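Local coordinates for protein neuraminidase (Influenza A virus, PDB 4K3Y) that is a neuraminidase-like surface protein of a bat influenza A virus, with a six-bladed beta-propeller ectodomain, whose activity is not established here, at residues Y230-D242 / Y291-V303. Residues are numbered along the deposited sequence; the frame is centred on the assembly and turned at random.
Sequences YTFKEPCLGFLGD and YKFLGTLFSVQTV
Leu-297 O accepts the one hydrogen bond between 230-242 and 291-303. The donor is Cys-236 N, 2.8 Å from Leu-297 O, and the bond is nearly straight at 164°. Pro-235 CA adds a CA-H...O contact to the same oxygen.

Beside this bond lies the Phe-298 ring. Lys-233 CB covers one face, 3.8 Å from the Phe-298 ring centroid and offset toward the rim. The extended lysine chain carries CD across the same ring. Leu-297 CB lies over the opposite face, so the ring is sandwiched. Phe-298 CD1, at the ring edge, lies 3.5 Å from Glu-234 O.

Leu-237 reaches two places through its two methyl groups. Leu-237 CD2 sits almost centrally over the face of Phe-293, 3.5 Å from the Phe-293 ring centroid, a CH-pi contact. Leu-237 CD1 meets Ser-299 O and Thr-302 OG1. That hydroxyl also hydrogen-bonds to Thr-296 O, tying the loop after strand 286-294 across itself. ST turns at Thr-296 and Ser-299 shape the same loop.

Farther along, Tyr-291 points the edge at CD2 into the face of Phe-239. The Phe-239 and Tyr-291 rings form a T-shaped pair, centroids 4.8 Å apart and planes at 71°. With CG anti to the backbone N (chi1 -170°), the Phe-239 ring is turned to meet Tyr-291. Phe-239 CB rests at the edge of Phe-293.

Cys-236 SG lies against the Phe-298 carbonyl carbon and is joined to Cys-253 by a disulfide. Cys-236 CB packs near Val-300 CG1. The contact links two propeller blades: 230-242 begins with edge strand 230-233 of one sheet, while 291-303 holds the end of strand 286-294 and most of the loop toward strand 306-311 of the next, with Phe-293 also touching Ile-276 on strand 273-279.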
loop_
_atom_site.group_PDB
_atom_site.type_symbol
_atom_site.label_atom_id
_atom_site.label_comp_id
_atom_site.label_asym_id
_atom_site.label_seq_id
_atom_site.Cartn_x
_atom_site.Cartn_y
_atom_site.Cartn_z
ATOM N N TYR C 230 4.694 -20.739 38.229
ATOM C CA TYR C 230 5.785 -21.148 37.360
ATOM C C TYR C 230 6.663 -22.215 37.985
ATOM O O TYR C 230 6.739 -22.366 39.209
ATOM C CB TYR C 230 6.662 -19.941 36.973
ATOM C CG TYR C 230 7.479 -19.374 38.124
ATOM C CD1 TYR C 230 6.952 -18.384 38.946
ATOM C CD2 TYR C 230 8.772 -19.827 38.386
ATOM C CE1 TYR C 230 7.686 -17.860 39.998
ATOM C CE2 TYR C 230 9.512 -19.308 39.442
ATOM C CZ TYR C 230 8.965 -18.323 40.245
ATOM O OH TYR C 230 9.685 -17.793 41.294
ATOM N N THR C 231 7.327 -22.949 37.111
ATOM C CA THR C 231 8.451 -23.749 37.509
ATOM C C THR C 231 9.537 -23.625 36.429
ATOM O O THR C 231 9.241 -23.637 35.225
ATOM C CB THR C 231 8.035 -25.211 37.814
ATOM O OG1 THR C 231 9.145 -26.091 37.584
ATOM C CG2 THR C 231 6.860 -25.636 36.949
ATOM N N PHE C 232 10.779 -23.434 36.872
ATOM C CA PHE C 232 11.929 -23.453 35.982
ATOM C C PHE C 232 12.422 -24.895 35.878
ATOM O O PHE C 232 12.518 -25.594 36.889
ATOM C CB PHE C 232 13.063 -22.580 36.535
ATOM C CG PHE C 232 12.917 -21.104 36.247
ATOM C CD1 PHE C 232 13.276 -20.580 35.008
ATOM C CD2 PHE C 232 12.460 -20.230 37.227
ATOM C CE1 PHE C 232 13.161 -19.214 34.744
ATOM C CE2 PHE C 232 12.345 -18.861 36.968
ATOM C CZ PHE C 232 12.698 -18.359 35.722
ATOM N N LYS C 233 12.738 -25.350 34.670
ATOM C CA LYS C 233 13.296 -26.690 34.524
ATOM C C LYS C 233 14.679 -26.674 33.884
ATOM O O LYS C 233 15.098 -25.678 33.304
ATOM C CB LYS C 233 12.344 -27.594 33.744
ATOM C CG LYS C 233 10.904 -27.480 34.203
ATOM C CD LYS C 233 10.131 -28.755 33.924
ATOM C CE LYS C 233 8.703 -28.652 34.428
ATOM N NZ LYS C 233 7.927 -29.875 34.082
ATOM N N GLU C 234 15.401 -27.778 34.017
ATOM C CA GLU C 234 16.695 -27.908 33.364
ATOM C C GLU C 234 16.741 -29.202 32.575
ATOM O O GLU C 234 16.550 -30.279 33.134
ATOM C CB GLU C 234 17.830 -27.891 34.377
ATOM C CG GLU C 234 19.180 -28.193 33.756
ATOM C CD GLU C 234 19.838 -26.956 33.148
ATOM O OE1 GLU C 234 19.313 -25.838 33.350
ATOM O OE2 GLU C 234 20.885 -27.101 32.481
ATOM N N PRO C 235 16.998 -29.098 31.268
ATOM C CA PRO C 235 17.028 -30.272 30.391
ATOM C C PRO C 235 18.069 -31.289 30.840
ATOM O O PRO C 235 19.201 -30.940 31.203
ATOM C CB PRO C 235 17.381 -29.685 29.015
ATOM C CG PRO C 235 18.006 -28.359 29.301
ATOM C CD PRO C 235 17.344 -27.860 30.553
ATOM N N CYS C 236 17.656 -32.550 30.828
ATOM C CA CYS C 236 18.488 -33.643 31.292
ATOM C C CYS C 236 19.215 -34.283 30.108
ATOM O O CYS C 236 19.650 -35.434 30.170
ATOM C CB CYS C 236 17.622 -34.665 32.044
ATOM S SG CYS C 236 16.776 -33.989 33.511
ATOM N N LEU C 237 19.361 -33.516 29.032
ATOM C CA LEU C 237 19.929 -34.042 27.792
ATOM C C LEU C 237 21.328 -33.512 27.464
ATOM O O LEU C 237 21.570 -32.301 27.412
ATOM C CB LEU C 237 18.971 -33.781 26.628
ATOM C CG LEU C 237 18.062 -34.939 26.203
ATOM C CD1 LEU C 237 17.629 -35.775 27.389
ATOM C CD2 LEU C 237 16.846 -34.405 25.479
ATOM N N GLY C 238 22.242 -34.447 27.229
ATOM C CA GLY C 238 23.625 -34.134 26.943
ATOM C C GLY C 238 23.847 -33.556 25.560
ATOM O O GLY C 238 24.989 -33.267 25.201
ATOM N N PHE C 239 22.767 -33.398 24.787
ATOM C CA PHE C 239 22.802 -32.684 23.495
ATOM C C PHE C 239 22.726 -31.167 23.740
ATOM O O PHE C 239 21.642 -30.593 23.894
ATOM C CB PHE C 239 21.645 -33.137 22.607
ATOM C CG PHE C 239 21.729 -32.651 21.178
ATOM C CD1 PHE C 239 22.666 -33.185 20.307
ATOM C CD2 PHE C 239 20.835 -31.692 20.692
ATOM C CE1 PHE C 239 22.737 -32.765 18.979
ATOM C CE2 PHE C 239 20.905 -31.261 19.366
ATOM C CZ PHE C 239 21.856 -31.795 18.508
ATOM N N LEU C 240 23.888 -30.530 23.768
ATOM C CA LEU C 240 24.007 -29.180 24.293
ATOM C C LEU C 240 23.452 -28.112 23.366
ATOM O O LEU C 240 23.954 -27.919 22.252
ATOM C CB LEU C 240 25.472 -28.884 24.621
ATOM C CG LEU C 240 26.073 -29.813 25.672
ATOM C CD1 LEU C 240 27.455 -29.332 26.087
ATOM C CD2 LEU C 240 25.146 -29.915 26.874
ATOM N N GLY C 241 22.449 -27.390 23.862
ATOM C CA GLY C 241 21.726 -26.408 23.078
ATOM C C GLY C 241 22.395 -25.067 22.804
ATOM O O GLY C 241 22.173 -24.471 21.732
ATOM N N ASP C 242 23.193 -24.565 23.747
ATOM C CA ASP C 242 23.760 -23.225 23.580
ATOM C C ASP C 242 24.944 -23.185 22.619
ATOM O O ASP C 242 25.501 -24.220 22.218
ATOM C CB ASP C 242 24.178 -22.607 24.924
ATOM C CG ASP C 242 23.863 -21.132 25.005
ATOM O OD1 ASP C 242 24.005 -20.465 23.950
ATOM O OD2 ASP C 242 23.449 -20.666 26.103
ATOM N N TYR C 291 17.104 -31.708 16.610
ATOM C CA TYR C 291 17.138 -33.108 17.005
ATOM C C TYR C 291 15.829 -33.474 17.687
ATOM O O TYR C 291 15.405 -32.788 18.625
ATOM C CB TYR C 291 18.298 -33.298 17.981
ATOM C CG TYR C 291 18.774 -34.709 18.175
ATOM C CD1 TYR C 291 18.216 -35.769 17.476
ATOM C CD2 TYR C 291 19.797 -34.982 19.066
ATOM C CE1 TYR C 291 18.669 -37.063 17.671
ATOM C CE2 TYR C 291 20.252 -36.258 19.267
ATOM C CZ TYR C 291 19.690 -37.296 18.574
ATOM O OH TYR C 291 20.169 -38.563 18.804
ATOM N N LYS C 292 15.186 -34.541 17.212
ATOM C CA LYS C 292 13.925 -34.995 17.799
ATOM C C LYS C 292 14.211 -35.991 18.917
ATOM O O LYS C 292 15.090 -36.862 18.792
ATOM C CB LYS C 292 13.031 -35.654 16.746
ATOM C CG LYS C 292 11.598 -35.911 17.219
ATOM C CD LYS C 292 11.020 -37.225 16.672
ATOM C CE LYS C 292 10.549 -37.104 15.229
ATOM N NZ LYS C 292 9.360 -37.959 14.965
ATOM N N PHE C 293 13.473 -35.848 20.011
ATOM C CA PHE C 293 13.605 -36.748 21.146
ATOM C C PHE C 293 12.249 -37.377 21.444
ATOM O O PHE C 293 11.220 -36.693 21.413
ATOM C CB PHE C 293 14.149 -36.000 22.370
ATOM C CG PHE C 293 15.599 -35.583 22.237
ATOM C CD1 PHE C 293 16.617 -36.472 22.554
ATOM C CD2 PHE C 293 15.946 -34.306 21.801
ATOM C CE1 PHE C 293 17.954 -36.106 22.434
ATOM C CE2 PHE C 293 17.276 -33.939 21.680
ATOM C CZ PHE C 293 18.285 -34.844 22.004
ATOM N N LEU C 294 12.249 -38.681 21.714
ATOM C CA LEU C 294 11.010 -39.385 22.030
ATOM C C LEU C 294 10.763 -39.275 23.532
ATOM O O LEU C 294 11.363 -40.013 24.318
ATOM C CB LEU C 294 11.101 -40.853 21.598
ATOM C CG LEU C 294 11.572 -41.145 20.164
ATOM C CD1 LEU C 294 11.790 -42.628 19.949
ATOM C CD2 LEU C 294 10.592 -40.613 19.145
ATOM N N GLY C 295 9.899 -38.338 23.926
ATOM C CA GLY C 295 9.680 -38.028 25.333
ATOM C C GLY C 295 10.152 -36.645 25.782
ATOM O O GLY C 295 10.579 -35.825 24.971
ATOM N N THR C 296 10.080 -36.402 27.089
ATOM C CA THR C 296 10.355 -35.090 27.684
ATOM C C THR C 296 11.841 -34.718 27.697
ATOM O O THR C 296 12.712 -35.588 27.711
ATOM C CB THR C 296 9.835 -35.036 29.141
ATOM O OG1 THR C 296 10.126 -33.755 29.712
ATOM C CG2 THR C 296 10.491 -36.141 29.995
ATOM N N LEU C 297 12.125 -33.420 27.707
ATOM C CA LEU C 297 13.498 -32.939 27.787
ATOM C C LEU C 297 14.047 -33.129 29.193
ATOM O O LEU C 297 15.239 -32.923 29.431
ATOM C CB LEU C 297 13.553 -31.450 27.434
ATOM C CG LEU C 297 13.102 -31.032 26.031
ATOM C CD1 LEU C 297 12.833 -29.529 25.962
ATOM C CD2 LEU C 297 14.131 -31.439 24.988
ATOM N N PHE C 298 13.177 -33.525 30.120
ATOM C CA PHE C 298 13.508 -33.511 31.545
ATOM C C PHE C 298 13.500 -34.882 32.229
ATOM O O PHE C 298 13.086 -35.016 33.383
ATOM C CB PHE C 298 12.580 -32.534 32.251
ATOM C CG PHE C 298 12.414 -31.248 31.508
ATOM C CD1 PHE C 298 13.501 -30.396 31.327
ATOM C CD2 PHE C 298 11.186 -30.895 30.970
ATOM C CE1 PHE C 298 13.364 -29.204 30.631
ATOM C CE2 PHE C 298 11.033 -29.699 30.275
ATOM C CZ PHE C 298 12.127 -28.850 30.104
ATOM N N SER C 299 13.947 -35.890 31.486
ATOM C CA SER C 299 14.312 -37.190 32.027
ATOM C C SER C 299 15.662 -37.543 31.434
ATOM O O SER C 299 16.056 -36.993 30.413
ATOM C CB SER C 299 13.304 -38.259 31.632
ATOM O OG SER C 299 13.954 -39.519 31.566
ATOM N N VAL C 300 16.378 -38.460 32.064
ATOM C CA VAL C 300 17.677 -38.867 31.550
ATOM C C VAL C 300 17.500 -40.081 30.650
ATOM O O VAL C 300 18.409 -40.486 29.922
ATOM C CB VAL C 300 18.629 -39.189 32.699
ATOM C CG1 VAL C 300 19.675 -38.098 32.842
ATOM C CG2 VAL C 300 17.828 -39.335 33.993
ATOM N N GLN C 301 16.302 -40.651 30.699
ATOM C CA GLN C 301 15.989 -41.830 29.911
ATOM C C GLN C 301 15.544 -41.487 28.494
ATOM O O GLN C 301 15.723 -42.308 27.595
ATOM C CB GLN C 301 14.933 -42.701 30.616
ATOM C CG GLN C 301 15.283 -43.130 32.037
ATOM C CD GLN C 301 14.224 -42.700 33.039
ATOM O OE1 GLN C 301 13.038 -42.977 32.858
ATOM N NE2 GLN C 301 14.647 -41.998 34.092
ATOM N N THR C 302 14.979 -40.292 28.283
ATOM C CA THR C 302 14.479 -39.942 26.942
ATOM C C THR C 302 15.584 -40.014 25.869
ATOM O O THR C 302 16.760 -39.702 26.129
ATOM C CB THR C 302 13.650 -38.619 26.892
ATOM O OG1 THR C 302 14.489 -37.501 27.175
ATOM C CG2 THR C 302 12.495 -38.662 27.897
ATOM N N VAL C 303 15.193 -40.449 24.670
ATOM C CA VAL C 303 16.123 -41.143 23.767
ATOM C C VAL C 303 16.913 -40.315 22.754
ATOM O O VAL C 303 18.091 -40.028 22.992
ATOM C CB VAL C 303 15.432 -42.306 23.048
ATOM C CG1 VAL C 303 16.406 -43.445 22.901
ATOM C CG2 VAL C 303 14.216 -42.762 23.848
#